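Clostripain-related protein (Bacteroides thetaiotaomicron, PDB 6N9J) is a secreted cysteine protease of the clostripain (C11) family that probably cleaves peptide bonds and is inhibited irreversibly by a peptide-based compound. Local coordinates at residues A[155-160]-A[208-213]; A[212-217]-A[238-243]; A[220-225]-A[333-338]. One frame throughout, in Å; residues are numbered along the deposited sequence.

Contact 1 of 3, residues A[155-160]-A[208-213]; sequences FILFDA and VSIAEN
Two donors of one residue grip Ser209 O, on the helix turn that also sets Ile210 against Phe155 and Leu157. The side-chain ND2 of Asn213 reaches Ser209 O at 2.7 Å, with a nearly straight N-H...O angle of 176°. The backbone N of Asn213 makes the ordinary helical bond to Ser209 O at 3.1 Å, from the other face of the carbonyl plane. ND2 is tilted out of that plane, whereas the oxygen lies in the plane of the Asn213 amide, which fixes how the amide is turned.

Across the contact the meeting is wholly apolar, and Ile210 alone carries the helix side of it. Its CD1 sits 3.6 Å from the centroid of the Phe155 ring and only 17° off the ring normal, a CH-pi contact over the face. The nearest ring atom to Ile210 CD1 is Phe155 CE1, at 3.5 Å. With Phe155 CG between its own backbone N and carbonyl carbon (chi1 66°), the ring is carried to the side where Ile210 can cover a face. The second branch, Ile210 CG2, goes to Leu157, meeting CD2 at 3.9 Å.

Helix 206-221 thus covers one face of the sheet of this caspase-like alpha/beta fold at strand 155-159, which runs parallel to both its neighbours, 105-110 and 178-181. Ile180 on the latter touches Phe155 and Leu157 as well, while Leu200 of helix 193-200 packs on Ile210. Further along, Asp159 O hydrogen-bonds a modified side chain of the bound peptide, and Asp159 OD2 is held by Tyr193 OH and Ala191 N.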
ATOM      1  N   PHE A 155      -3.867   9.612  -5.953  1.00 19.35           N
ATOM      2  CA  PHE A 155      -3.703   8.220  -5.535  1.00 18.32           C
ATOM      3  C   PHE A 155      -2.551   8.022  -4.562  1.00 18.61           C
ATOM      4  O   PHE A 155      -1.567   8.774  -4.562  1.00 19.68           O
ATOM      5  CB  PHE A 155      -3.490   7.303  -6.753  1.00 16.42           C
ATOM      6  CG  PHE A 155      -2.210   7.564  -7.487  1.00 17.51           C
ATOM      7  CD1 PHE A 155      -1.022   7.001  -7.059  1.00 18.43           C
ATOM      8  CD2 PHE A 155      -2.195   8.379  -8.611  1.00 20.66           C
ATOM      9  CE1 PHE A 155       0.167   7.262  -7.720  1.00 21.64           C
ATOM     10  CE2 PHE A 155      -1.006   8.634  -9.290  1.00 20.27           C
ATOM     11  CZ  PHE A 155       0.172   8.074  -8.843  1.00 19.01           C
ATOM     12  N   ILE A 156      -2.678   6.985  -3.747  1.00 14.79           N
ATOM     13  CA  ILE A 156      -1.572   6.489  -2.942  1.00 13.60           C
ATOM     14  C   ILE A 156      -1.333   5.015  -3.293  1.00 11.66           C
ATOM     15  O   ILE A 156      -2.255   4.199  -3.280  1.00  9.87           O
ATOM     16  CB  ILE A 156      -1.865   6.641  -1.445  1.00 15.02           C
ATOM     17  CG1 ILE A 156      -1.959   8.116  -1.074  1.00 14.42           C
ATOM     18  CG2 ILE A 156      -0.810   5.957  -0.606  1.00 15.79           C
ATOM     19  CD1 ILE A 156      -2.455   8.342   0.341  1.00 14.69           C
ATOM     20  N   LEU A 157      -0.108   4.674  -3.656  1.00 10.79           N
ATOM     21  CA  LEU A 157       0.225   3.272  -3.885  1.00 12.33           C
ATOM     22  C   LEU A 157       1.087   2.786  -2.737  1.00 13.14           C
ATOM     23  O   LEU A 157       2.167   3.326  -2.499  1.00 12.49           O
ATOM     24  CB  LEU A 157       0.940   3.080  -5.226  1.00 12.60           C
ATOM     25  CG  LEU A 157       1.684   1.759  -5.439  1.00 15.38           C
ATOM     26  CD1 LEU A 157       0.734   0.567  -5.568  1.00 16.92           C
ATOM     27  CD2 LEU A 157       2.584   1.838  -6.663  1.00 13.67           C
ATOM     28  N   PHE A 158       0.587   1.797  -1.988  1.00 13.46           N
ATOM     29  CA  PHE A 158       1.397   1.169  -0.968  1.00  9.71           C
ATOM     30  C   PHE A 158       2.145   0.001  -1.568  1.00 13.68           C
ATOM     31  O   PHE A 158       1.574  -1.059  -1.815  1.00 12.30           O
ATOM     32  CB  PHE A 158       0.552   0.691   0.221  1.00 10.51           C
ATOM     33  CG  PHE A 158       0.146   1.789   1.161  1.00 10.03           C
ATOM     34  CD1 PHE A 158       1.085   2.423   1.955  1.00 11.30           C
ATOM     35  CD2 PHE A 158      -1.175   2.170   1.266  1.00 13.39           C
ATOM     36  CE1 PHE A 158       0.724   3.431   2.837  1.00 10.43           C
ATOM     37  CE2 PHE A 158      -1.550   3.185   2.141  1.00 15.85           C
ATOM     38  CZ  PHE A 158      -0.588   3.811   2.931  1.00 16.09           C
ATOM     39  N   ASP A 159       3.433   0.200  -1.800  1.00 15.69           N
ATOM     40  CA  ASP A 159       4.290  -0.896  -2.214  1.00 21.58           C
ATOM     41  C   ASP A 159       4.865  -1.540  -0.946  1.00 19.56           C
ATOM     42  O   ASP A 159       6.067  -1.471  -0.679  1.00 17.07           O
ATOM     43  CB  ASP A 159       5.398  -0.405  -3.154  1.00 22.56           C
ATOM     44  CG  ASP A 159       5.956  -1.521  -4.033  1.00 24.63           C
ATOM     45  OD1 ASP A 159       5.372  -2.624  -4.039  1.00 24.85           O
ATOM     46  OD2 ASP A 159       6.972  -1.294  -4.725  1.00 26.90           O
ATOM     47  N   ALA A 160       3.965  -2.137  -0.174  1.00 16.21           N
ATOM     48  CA  ALA A 160       4.222  -2.615   1.176  1.00 16.89           C
ATOM     49  C   ALA A 160       3.149  -3.646   1.557  1.00 19.87           C
ATOM     50  O   ALA A 160       2.015  -3.567   1.075  1.00 19.05           O
ATOM     51  CB  ALA A 160       4.227  -1.452   2.154  1.00 16.24           C
ATOM     52  N   VAL A 208      -6.162   2.629 -11.605  1.00 18.04           N
ATOM     53  CA  VAL A 208      -6.437   1.419 -12.367  1.00 17.76           C
ATOM     54  C   VAL A 208      -5.230   1.062 -13.231  1.00 17.66           C
ATOM     55  O   VAL A 208      -4.819  -0.098 -13.278  1.00 16.44           O
ATOM     56  CB  VAL A 208      -7.701   1.581 -13.252  1.00 21.44           C
ATOM     57  CG1 VAL A 208      -7.881   0.374 -14.161  1.00 22.37           C
ATOM     58  CG2 VAL A 208      -8.933   1.772 -12.383  1.00 21.01           C
ATOM     59  N   SER A 209      -4.668   2.066 -13.912  1.00 19.07           N
ATOM     60  CA  SER A 209      -3.480   1.861 -14.743  1.00 18.63           C
ATOM     61  C   SER A 209      -2.322   1.275 -13.947  1.00 15.16           C
ATOM     62  O   SER A 209      -1.620   0.378 -14.424  1.00 13.94           O
ATOM     63  CB  SER A 209      -3.018   3.172 -15.392  1.00 17.64           C
ATOM     64  OG  SER A 209      -4.043   3.738 -16.183  1.00 21.29           O
ATOM     65  N   ILE A 210      -2.107   1.811 -12.749  1.00 14.58           N
ATOM     66  CA  ILE A 210      -1.019   1.350 -11.891  1.00 16.61           C
ATOM     67  C   ILE A 210      -1.255  -0.113 -11.529  1.00 18.24           C
ATOM     68  O   ILE A 210      -0.341  -0.945 -11.631  1.00 20.24           O
ATOM     69  CB  ILE A 210      -0.892   2.228 -10.616  1.00 17.82           C
ATOM     70  CG1 ILE A 210      -0.383   3.626 -10.986  1.00 14.85           C
ATOM     71  CG2 ILE A 210       0.042   1.557  -9.566  1.00 11.20           C
ATOM     72  CD1 ILE A 210      -0.622   4.707  -9.914  1.00 13.26           C
ATOM     73  N   ALA A 211      -2.498  -0.429 -11.157  1.00 19.44           N
ATOM     74  CA  ALA A 211      -2.883  -1.776 -10.731  1.00 13.87           C
ATOM     75  C   ALA A 211      -2.700  -2.804 -11.839  1.00 14.30           C
ATOM     76  O   ALA A 211      -2.102  -3.855 -11.631  1.00 15.70           O
ATOM     77  CB  ALA A 211      -4.314  -1.779 -10.263  1.00 11.25           C
ATOM     78  N   GLU A 212      -3.227  -2.486 -13.019  1.00 15.80           N
ATOM     79  CA  GLU A 212      -3.150  -3.385 -14.161  1.00 15.89           C
ATOM     80  C   GLU A 212      -1.711  -3.680 -14.526  1.00 15.76           C
ATOM     81  O   GLU A 212      -1.370  -4.817 -14.824  1.00 19.80           O
ATOM     82  CB  GLU A 212      -3.888  -2.790 -15.372  1.00 19.01           C
ATOM     83  CG  GLU A 212      -5.423  -2.885 -15.303  1.00 14.39           C
ATOM     84  CD  GLU A 212      -5.977  -4.236 -15.758  1.00 19.30           C
ATOM     85  OE1 GLU A 212      -5.214  -5.068 -16.291  1.00 18.63           O
ATOM     86  OE2 GLU A 212      -7.202  -4.464 -15.592  1.00 22.94           O
ATOM     87  N   ASN A 213      -0.866  -2.649 -14.510  1.00 15.13           N
ATOM     88  CA  ASN A 213       0.524  -2.815 -14.911  1.00 14.72           C
ATOM     89  C   ASN A 213       1.313  -3.540 -13.826  1.00 12.73           C
ATOM     90  O   ASN A 213       2.151  -4.392 -14.119  1.00 13.21           O
ATOM     91  CB  ASN A 213       1.167  -1.457 -15.245  1.00 16.11           C
ATOM     92  CG  ASN A 213       0.786  -0.958 -16.631  1.00 20.75           C
ATOM     93  OD1 ASN A 213       1.432  -1.287 -17.620  1.00 23.01           O
ATOM     94  ND2 ASN A 213      -0.277  -0.174 -16.707  1.00 22.91           N
TER

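Contact 2 of 3, residues A[212-217]-A[238-243]; sequences ENYYSV and VSISVI
Val238 is wedged against two consecutive tyrosines of the helix, one methyl to each, and these three residues have the most surface buried here. Its CG1 lies 3.6 Å from Tyr215 CD1, the closer of the two meetings. Its CG2 meets Tyr214 CE2 at 4.1 Å, obliquely to that ring. With CG1 between the valine's backbone N and carbonyl carbon (chi1 78°) and CG2 anti to N, one methyl faces each tyrosine.

Tyr215 also brings its edge to the valine backbone: CE1 approaches Val238 O at 3.6 Å, with the oxygen near the ring plane, so a C-H rather than the pi cloud faces the carbonyl. With CG extended away from its own backbone N (chi1 180°), the ring runs out beside Val238, just before the strand begins, where Asn319 and Thr321 of strand 315-327 touch it too. A serine in place of Tyr215 would probably leave Val238 CG1 without its aromatic cover and open a gap between the helix and Thr321.

Tyr214 points more directly at the sheet. Ile240 CD1 sits over the centre of its ring, 4.3 Å above the plane, a looser fit than on the Tyr215 side. The Tyr214 hydroxyl continues past both aliphatic residues to Asp159 OD1, a probable hydrogen bond.

Val238 and Ile240 alternate with Ser239, whose CB is directed away from the helix, the alternation of a strand with one face under a helix, begun one residue early at Val238. Such helix-on-sheet layering characterises the caspase-like alpha/beta fold of clan CD peptidases, here at antiparallel strand 239-244.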
ATOM      1  N   GLU A 212      -3.227  -2.486 -13.019  1.00 15.80           N
ATOM      2  CA  GLU A 212      -3.150  -3.385 -14.161  1.00 15.89           C
ATOM      3  C   GLU A 212      -1.711  -3.680 -14.526  1.00 15.76           C
ATOM      4  O   GLU A 212      -1.370  -4.817 -14.824  1.00 19.80           O
ATOM      5  CB  GLU A 212      -3.888  -2.790 -15.372  1.00 19.01           C
ATOM      6  CG  GLU A 212      -5.423  -2.885 -15.303  1.00 14.39           C
ATOM      7  CD  GLU A 212      -5.977  -4.236 -15.758  1.00 19.30           C
ATOM      8  OE1 GLU A 212      -5.214  -5.068 -16.291  1.00 18.63           O
ATOM      9  OE2 GLU A 212      -7.202  -4.464 -15.592  1.00 22.94           O
ATOM     10  N   ASN A 213      -0.866  -2.649 -14.510  1.00 15.13           N
ATOM     11  CA  ASN A 213       0.524  -2.815 -14.911  1.00 14.72           C
ATOM     12  C   ASN A 213       1.313  -3.540 -13.826  1.00 12.73           C
ATOM     13  O   ASN A 213       2.151  -4.392 -14.119  1.00 13.21           O
ATOM     14  CB  ASN A 213       1.167  -1.457 -15.245  1.00 16.11           C
ATOM     15  CG  ASN A 213       0.786  -0.958 -16.631  1.00 20.75           C
ATOM     16  OD1 ASN A 213       1.432  -1.287 -17.620  1.00 23.01           O
ATOM     17  ND2 ASN A 213      -0.277  -0.174 -16.707  1.00 22.91           N
ATOM     18  N   TYR A 214       1.039  -3.208 -12.573  1.00 13.35           N
ATOM     19  CA  TYR A 214       1.655  -3.935 -11.475  1.00 16.85           C
ATOM     20  C   TYR A 214       1.299  -5.428 -11.608  1.00 20.53           C
ATOM     21  O   TYR A 214       2.187  -6.267 -11.749  1.00 23.74           O
ATOM     22  CB  TYR A 214       1.183  -3.383 -10.134  1.00 17.32           C
ATOM     23  CG  TYR A 214       1.999  -3.832  -8.948  1.00 18.67           C
ATOM     24  CD1 TYR A 214       2.510  -2.892  -8.062  1.00 19.23           C
ATOM     25  CD2 TYR A 214       2.296  -5.183  -8.732  1.00 20.51           C
ATOM     26  CE1 TYR A 214       3.258  -3.272  -6.973  1.00 24.37           C
ATOM     27  CE2 TYR A 214       3.066  -5.585  -7.644  1.00 18.56           C
ATOM     28  CZ  TYR A 214       3.534  -4.611  -6.770  1.00 22.80           C
ATOM     29  OH  TYR A 214       4.299  -4.926  -5.684  1.00 27.53           O
ATOM     30  N   TYR A 215       0.009  -5.748 -11.561  1.00 20.57           N
ATOM     31  CA  TYR A 215      -0.434  -7.136 -11.627  1.00 17.55           C
ATOM     32  C   TYR A 215       0.100  -7.919 -12.829  1.00 18.44           C
ATOM     33  O   TYR A 215       0.504  -9.071 -12.696  1.00 16.72           O
ATOM     34  CB  TYR A 215      -1.962  -7.187 -11.639  1.00 18.75           C
ATOM     35  CG  TYR A 215      -2.492  -8.599 -11.709  1.00 20.20           C
ATOM     36  CD1 TYR A 215      -2.488  -9.412 -10.582  1.00 22.47           C
ATOM     37  CD2 TYR A 215      -2.977  -9.130 -12.901  1.00 22.95           C
ATOM     38  CE1 TYR A 215      -2.953 -10.703 -10.626  1.00 20.68           C
ATOM     39  CE2 TYR A 215      -3.460 -10.429 -12.956  1.00 24.93           C
ATOM     40  CZ  TYR A 215      -3.436 -11.210 -11.808  1.00 23.03           C
ATOM     41  OH  TYR A 215      -3.885 -12.507 -11.840  1.00 21.46           O
ATOM     42  N   SER A 216       0.093  -7.297 -14.005  1.00 21.39           N
ATOM     43  CA  SER A 216       0.355  -8.025 -15.234  1.00 24.19           C
ATOM     44  C   SER A 216       1.754  -8.643 -15.314  1.00 24.67           C
ATOM     45  O   SER A 216       1.933  -9.705 -15.909  1.00 27.41           O
ATOM     46  CB  SER A 216       0.130  -7.113 -16.436  1.00 29.27           C
ATOM     47  OG  SER A 216       0.216  -7.851 -17.639  1.00 34.38           O
ATOM     48  N   VAL A 217       2.753  -7.993 -14.734  1.00 21.13           N
ATOM     49  CA  VAL A 217       4.092  -8.559 -14.811  1.00 21.07           C
ATOM     50  C   VAL A 217       4.180  -9.820 -13.937  1.00 20.48           C
ATOM     51  O   VAL A 217       4.744 -10.836 -14.349  1.00 23.55           O
ATOM     52  CB  VAL A 217       5.163  -7.530 -14.403  1.00 18.94           C
ATOM     53  CG1 VAL A 217       6.497  -8.207 -14.136  1.00 16.85           C
ATOM     54  CG2 VAL A 217       5.312  -6.476 -15.503  1.00 19.22           C
ATOM     55  N   VAL A 238       0.737 -12.497  -7.261  1.00 18.32           N
ATOM     56  CA  VAL A 238       0.421 -11.276  -6.517  1.00 16.74           C
ATOM     57  C   VAL A 238      -1.087 -11.062  -6.495  1.00 13.52           C
ATOM     58  O   VAL A 238      -1.806 -11.592  -7.331  1.00 15.40           O
ATOM     59  CB  VAL A 238       1.100 -10.015  -7.131  1.00 20.60           C
ATOM     60  CG1 VAL A 238       0.350  -9.529  -8.366  1.00 17.20           C
ATOM     61  CG2 VAL A 238       1.176  -8.894  -6.107  1.00 21.39           C
ATOM     62  N   SER A 239      -1.558 -10.282  -5.530  1.00 11.29           N
ATOM     63  CA  SER A 239      -2.945  -9.859  -5.488  1.00 16.00           C
ATOM     64  C   SER A 239      -3.031  -8.362  -5.225  1.00 18.75           C
ATOM     65  O   SER A 239      -2.356  -7.838  -4.332  1.00 20.18           O
ATOM     66  CB  SER A 239      -3.699 -10.623  -4.405  1.00 20.24           C
ATOM     67  OG  SER A 239      -3.157 -10.305  -3.145  1.00 24.07           O
ATOM     68  N   ILE A 240      -3.860  -7.670  -5.996  1.00 17.30           N
ATOM     69  CA  ILE A 240      -3.935  -6.209  -5.929  1.00 17.09           C
ATOM     70  C   ILE A 240      -5.387  -5.770  -6.044  1.00 14.26           C
ATOM     71  O   ILE A 240      -6.159  -6.408  -6.737  1.00 15.94           O
ATOM     72  CB  ILE A 240      -3.092  -5.537  -7.067  1.00 23.80           C
ATOM     73  CG1 ILE A 240      -1.619  -5.918  -6.961  1.00 25.78           C
ATOM     74  CG2 ILE A 240      -3.232  -4.011  -7.058  1.00 22.17           C
ATOM     75  CD1 ILE A 240      -0.888  -5.229  -5.816  1.00 28.38           C
ATOM     76  N   SER A 241      -5.753  -4.696  -5.351  1.00 14.02           N
ATOM     77  CA  SER A 241      -7.034  -4.034  -5.579  1.00 16.29           C
ATOM     78  C   SER A 241      -6.914  -2.504  -5.516  1.00 11.89           C
ATOM     79  O   SER A 241      -5.868  -1.955  -5.156  1.00 12.17           O
ATOM     80  CB  SER A 241      -8.084  -4.519  -4.564  1.00 19.25           C
ATOM     81  OG  SER A 241      -7.760  -4.109  -3.242  1.00 21.62           O
ATOM     82  N   VAL A 242      -7.998  -1.826  -5.885  1.00 13.12           N
ATOM     83  CA  VAL A 242      -8.073  -0.369  -5.865  1.00 11.18           C
ATOM     84  C   VAL A 242      -9.339   0.053  -5.127  1.00 14.33           C
ATOM     85  O   VAL A 242     -10.448  -0.325  -5.518  1.00 15.03           O
ATOM     86  CB  VAL A 242      -8.104   0.243  -7.299  1.00 22.66           C
ATOM     87  CG1 VAL A 242      -8.392   1.732  -7.243  1.00 19.17           C
ATOM     88  CG2 VAL A 242      -6.806  -0.012  -8.034  1.00 26.32           C
ATOM     89  N   ILE A 243      -9.169   0.824  -4.059  1.00 12.60           N
ATOM     90  CA  ILE A 243     -10.294   1.347  -3.303  1.00 15.13           C
ATOM     91  C   ILE A 243     -10.514   2.831  -3.607  1.00 19.11           C
ATOM     92  O   ILE A 243      -9.566   3.615  -3.556  1.00 18.78           O
ATOM     93  CB  ILE A 243     -10.069   1.164  -1.812  1.00 18.86           C
ATOM     94  CG1 ILE A 243     -10.079  -0.329  -1.470  1.00 17.30           C
ATOM     95  CG2 ILE A 243     -11.113   1.936  -1.005  1.00 21.31           C
ATOM     96  CD1 ILE A 243      -9.697  -0.610  -0.047  1.00 17.23           C
TER

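Contact 3 of 3, residues A[220-225]-A[333-338]; sequences KKYNST and GKMVSM
Met335 does all the touching from the strand side, and its contacts separate a close half from a loose one. The close half lies along the backbone of 223-225. Met335 CG stands 3.5 Å from Thr225 C, the carbonyl carbon. The same Met335 CG is 3.7 Å from Ser224 O. Beyond the sulfur, Met335 CE turns back toward Tyr222, meeting CE1 at 3.9 Å. That methyl comes to the ring edge, near its plane, so this is no Met-aromatic stack over a face. Bends at both chi2 (-61°) and chi3 (-66°) fold the side chain back, which lets CG and CE touch different residues of one short loop.

No hydrogen bond joins the two segments; polar bonds hold the loop from its own side. Asn323 of strand 315-327 secures it twice, its backbone N to Tyr222 OH and its ND2 to Ser224 O, and the Met335 side chain also rests on this residue. Within the loop, Asn223 OD1 accepts from Thr225 OG1 at 2.9 Å, in the carbonyl plane. It accepts as well from Thr225 N, at 3.1 Å and tilted from that plane, and Ala227 N is a further donor. Several donors on one amide oxygen would restrict rotation of the Asn223 side chain.

The solvent side is much slacker. The CB atoms of Ser224 and Thr225 point away from the strand, and both residues are exposed; what they bury against Met335 comes largely through their backbone, at Ser224 O and Thr225 C. Ser224 OG makes merely a weak bond, 3.5 Å, to Tyr222 OH.

The bond from Thr225 N to Asn223 OD1 defines an Asx turn, set just after helix 206-221 and against strand 333-337, which pairs antiparallel with 315-327 at the edge of the main sheet.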
ATOM      1  N   LYS A 220       2.360 -12.831 -15.352  1.00 25.29           N
ATOM      2  CA  LYS A 220       2.978 -13.490 -16.494  1.00 28.17           C
ATOM      3  C   LYS A 220       4.138 -14.427 -16.136  1.00 28.11           C
ATOM      4  O   LYS A 220       4.458 -15.333 -16.909  1.00 31.65           O
ATOM      5  CB  LYS A 220       3.428 -12.445 -17.515  1.00 34.00           C
ATOM      6  CG  LYS A 220       2.311 -12.081 -18.477  1.00 38.98           C
ATOM      7  CD  LYS A 220       2.581 -10.805 -19.246  1.00 44.85           C
ATOM      8  CE  LYS A 220       1.490 -10.573 -20.291  1.00 47.57           C
ATOM      9  NZ  LYS A 220       1.355  -9.135 -20.644  1.00 48.62           N
ATOM     10  N   LYS A 221       4.760 -14.241 -14.978  1.00 23.84           N
ATOM     11  CA  LYS A 221       5.813 -15.165 -14.575  1.00 26.95           C
ATOM     12  C   LYS A 221       5.332 -16.085 -13.451  1.00 25.57           C
ATOM     13  O   LYS A 221       6.109 -16.840 -12.867  1.00 22.53           O
ATOM     14  CB  LYS A 221       7.071 -14.405 -14.160  1.00 30.10           C
ATOM     15  CG  LYS A 221       6.802 -13.130 -13.404  1.00 33.71           C
ATOM     16  CD  LYS A 221       8.104 -12.467 -12.976  1.00 36.82           C
ATOM     17  CE  LYS A 221       9.039 -12.258 -14.154  1.00 42.17           C
ATOM     18  NZ  LYS A 221      10.329 -11.627 -13.723  1.00 45.15           N
ATOM     19  N   TYR A 222       4.033 -16.031 -13.182  1.00 26.39           N
ATOM     20  CA  TYR A 222       3.420 -16.857 -12.156  1.00 29.88           C
ATOM     21  C   TYR A 222       3.480 -18.339 -12.491  1.00 32.13           C
ATOM     22  O   TYR A 222       3.227 -18.761 -13.620  1.00 29.97           O
ATOM     23  CB  TYR A 222       1.977 -16.435 -11.943  1.00 28.98           C
ATOM     24  CG  TYR A 222       1.146 -17.359 -11.083  1.00 28.32           C
ATOM     25  CD1 TYR A 222       1.326 -17.416  -9.703  1.00 27.70           C
ATOM     26  CD2 TYR A 222       0.141 -18.136 -11.644  1.00 27.98           C
ATOM     27  CE1 TYR A 222       0.543 -18.245  -8.916  1.00 26.01           C
ATOM     28  CE2 TYR A 222      -0.639 -18.978 -10.862  1.00 26.98           C
ATOM     29  CZ  TYR A 222      -0.438 -19.018  -9.504  1.00 25.30           C
ATOM     30  OH  TYR A 222      -1.218 -19.841  -8.734  1.00 26.24           O
ATOM     31  N   ASN A 223       3.847 -19.106 -11.476  1.00 33.51           N
ATOM     32  CA  ASN A 223       3.872 -20.551 -11.513  1.00 36.15           C
ATOM     33  C   ASN A 223       3.043 -21.024 -10.317  1.00 32.12           C
ATOM     34  O   ASN A 223       3.160 -20.447  -9.241  1.00 30.49           O
ATOM     35  CB  ASN A 223       5.319 -21.044 -11.453  1.00 40.07           C
ATOM     36  CG  ASN A 223       5.423 -22.529 -11.466  1.00 43.91           C
ATOM     37  OD1 ASN A 223       5.165 -23.180 -10.457  1.00 44.93           O
ATOM     38  ND2 ASN A 223       5.811 -23.091 -12.607  1.00 47.21           N
ATOM     39  N   SER A 224       2.192 -22.034 -10.489  1.00 31.43           N
ATOM     40  CA  SER A 224       1.243 -22.409  -9.424  1.00 31.43           C
ATOM     41  C   SER A 224       1.889 -22.887  -8.131  1.00 28.77           C
ATOM     42  O   SER A 224       1.337 -22.699  -7.044  1.00 27.78           O
ATOM     43  CB  SER A 224       0.284 -23.490  -9.912  1.00 35.69           C
ATOM     44  OG  SER A 224      -0.910 -22.898 -10.382  1.00 39.04           O
ATOM     45  N   THR A 225       3.048 -23.515  -8.255  1.00 28.78           N
ATOM     46  CA  THR A 225       3.771 -24.035  -7.100  1.00 28.29           C
ATOM     47  C   THR A 225       4.914 -23.100  -6.716  1.00 26.93           C
ATOM     48  O   THR A 225       5.782 -23.463  -5.927  1.00 28.03           O
ATOM     49  CB  THR A 225       4.343 -25.426  -7.385  1.00 28.09           C
ATOM     50  OG1 THR A 225       5.294 -25.331  -8.457  1.00 30.01           O
ATOM     51  CG2 THR A 225       3.226 -26.392  -7.783  1.00 26.83           C
ATOM     52  N   GLY A 333       8.553 -19.976   3.646  1.00 20.18           N
ATOM     53  CA  GLY A 333       7.209 -19.790   3.129  1.00 19.44           C
ATOM     54  C   GLY A 333       6.724 -20.861   2.174  1.00 19.13           C
ATOM     55  O   GLY A 333       7.407 -21.858   1.926  1.00 19.67           O
ATOM     56  N   LYS A 334       5.529 -20.641   1.635  1.00 19.33           N
ATOM     57  CA  LYS A 334       4.940 -21.531   0.641  1.00 18.45           C
ATOM     58  C   LYS A 334       3.794 -20.813  -0.068  1.00 17.50           C
ATOM     59  O   LYS A 334       3.380 -19.728   0.348  1.00 17.54           O
ATOM     60  CB  LYS A 334       4.441 -22.832   1.295  1.00 19.31           C
ATOM     61  CG  LYS A 334       3.220 -22.668   2.187  1.00 18.87           C
ATOM     62  CD  LYS A 334       2.538 -24.011   2.443  1.00 19.83           C
ATOM     63  CE  LYS A 334       1.340 -23.867   3.371  1.00 19.82           C
ATOM     64  NZ  LYS A 334       0.631 -25.162   3.592  1.00 20.57           N
ATOM     65  N   MET A 335       3.295 -21.413  -1.146  1.00 17.83           N
ATOM     66  CA  MET A 335       2.128 -20.887  -1.860  1.00 17.16           C
ATOM     67  C   MET A 335       0.847 -21.126  -1.057  1.00 22.69           C
ATOM     68  O   MET A 335       0.673 -22.188  -0.472  1.00 17.79           O
ATOM     69  CB  MET A 335       2.001 -21.533  -3.244  1.00 20.13           C
ATOM     70  CG  MET A 335       3.232 -21.356  -4.132  1.00 22.79           C
ATOM     71  SD  MET A 335       3.636 -19.637  -4.494  1.00 16.99           S
ATOM     72  CE  MET A 335       2.214 -19.178  -5.475  1.00 19.78           C
ATOM     73  N   VAL A 336      -0.041 -20.138  -1.035  1.00 20.92           N
ATOM     74  CA  VAL A 336      -1.327 -20.260  -0.344  1.00 20.42           C
ATOM     75  C   VAL A 336      -2.479 -19.881  -1.286  1.00 20.67           C
ATOM     76  O   VAL A 336      -2.359 -18.937  -2.066  1.00 15.44           O
ATOM     77  CB  VAL A 336      -1.361 -19.364   0.912  1.00 20.80           C
ATOM     78  CG1 VAL A 336      -2.761 -19.340   1.526  1.00 22.60           C
ATOM     79  CG2 VAL A 336      -0.311 -19.831   1.919  1.00 19.73           C
ATOM     80  N   SER A 337      -3.589 -20.607  -1.219  1.00 21.11           N
ATOM     81  CA  SER A 337      -4.720 -20.349  -2.109  1.00 18.16           C
ATOM     82  C   SER A 337      -5.377 -18.992  -1.832  1.00 19.25           C
ATOM     83  O   SER A 337      -5.623 -18.637  -0.677  1.00 17.03           O
ATOM     84  CB  SER A 337      -5.752 -21.473  -1.983  1.00 20.66           C
ATOM     85  OG  SER A 337      -6.837 -21.285  -2.874  1.00 22.56           O
ATOM     86  N   MET A 338      -5.648 -18.228  -2.894  1.00 17.29           N
ATOM     87  CA  MET A 338      -6.349 -16.952  -2.756  1.00 18.83           C
ATOM     88  C   MET A 338      -7.840 -17.098  -3.087  1.00 21.17           C
ATOM     89  O   MET A 338      -8.526 -16.109  -3.354  1.00 19.96           O
ATOM     90  CB  MET A 338      -5.710 -15.869  -3.648  1.00 16.11           C
ATOM     91  CG  MET A 338      -4.347 -15.371  -3.134  1.00 17.37           C
ATOM     92  SD  MET A 338      -4.406 -14.536  -1.530  1.00 19.88           S
ATOM     93  CE  MET A 338      -3.351 -15.582  -0.536  1.00 18.25           C
TER

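From the N terminus, strand 155-159 comes first, and contact 1 closes a loop of 47 residues when helix 206-221 returns to it. Contact 2 opens on the same helix, sharing Glu212 and Asn213 with contact 1, and closes at strand 239-244 after 20 residues. Contact 3 opens at 220-225, before contact 2 has closed, and ends only at 333-338, so these two cross, whereas contacts 1 and 3 follow in series. Packing of Ala211 on Val242 and Ile240 joins contacts 1 and 2, whose centres are 7 Å apart. Together, helix 206-221 and the loop after it are tied to parallel strand 155-159, antiparallel strand 239-244 and strand 333-337 of one sheet.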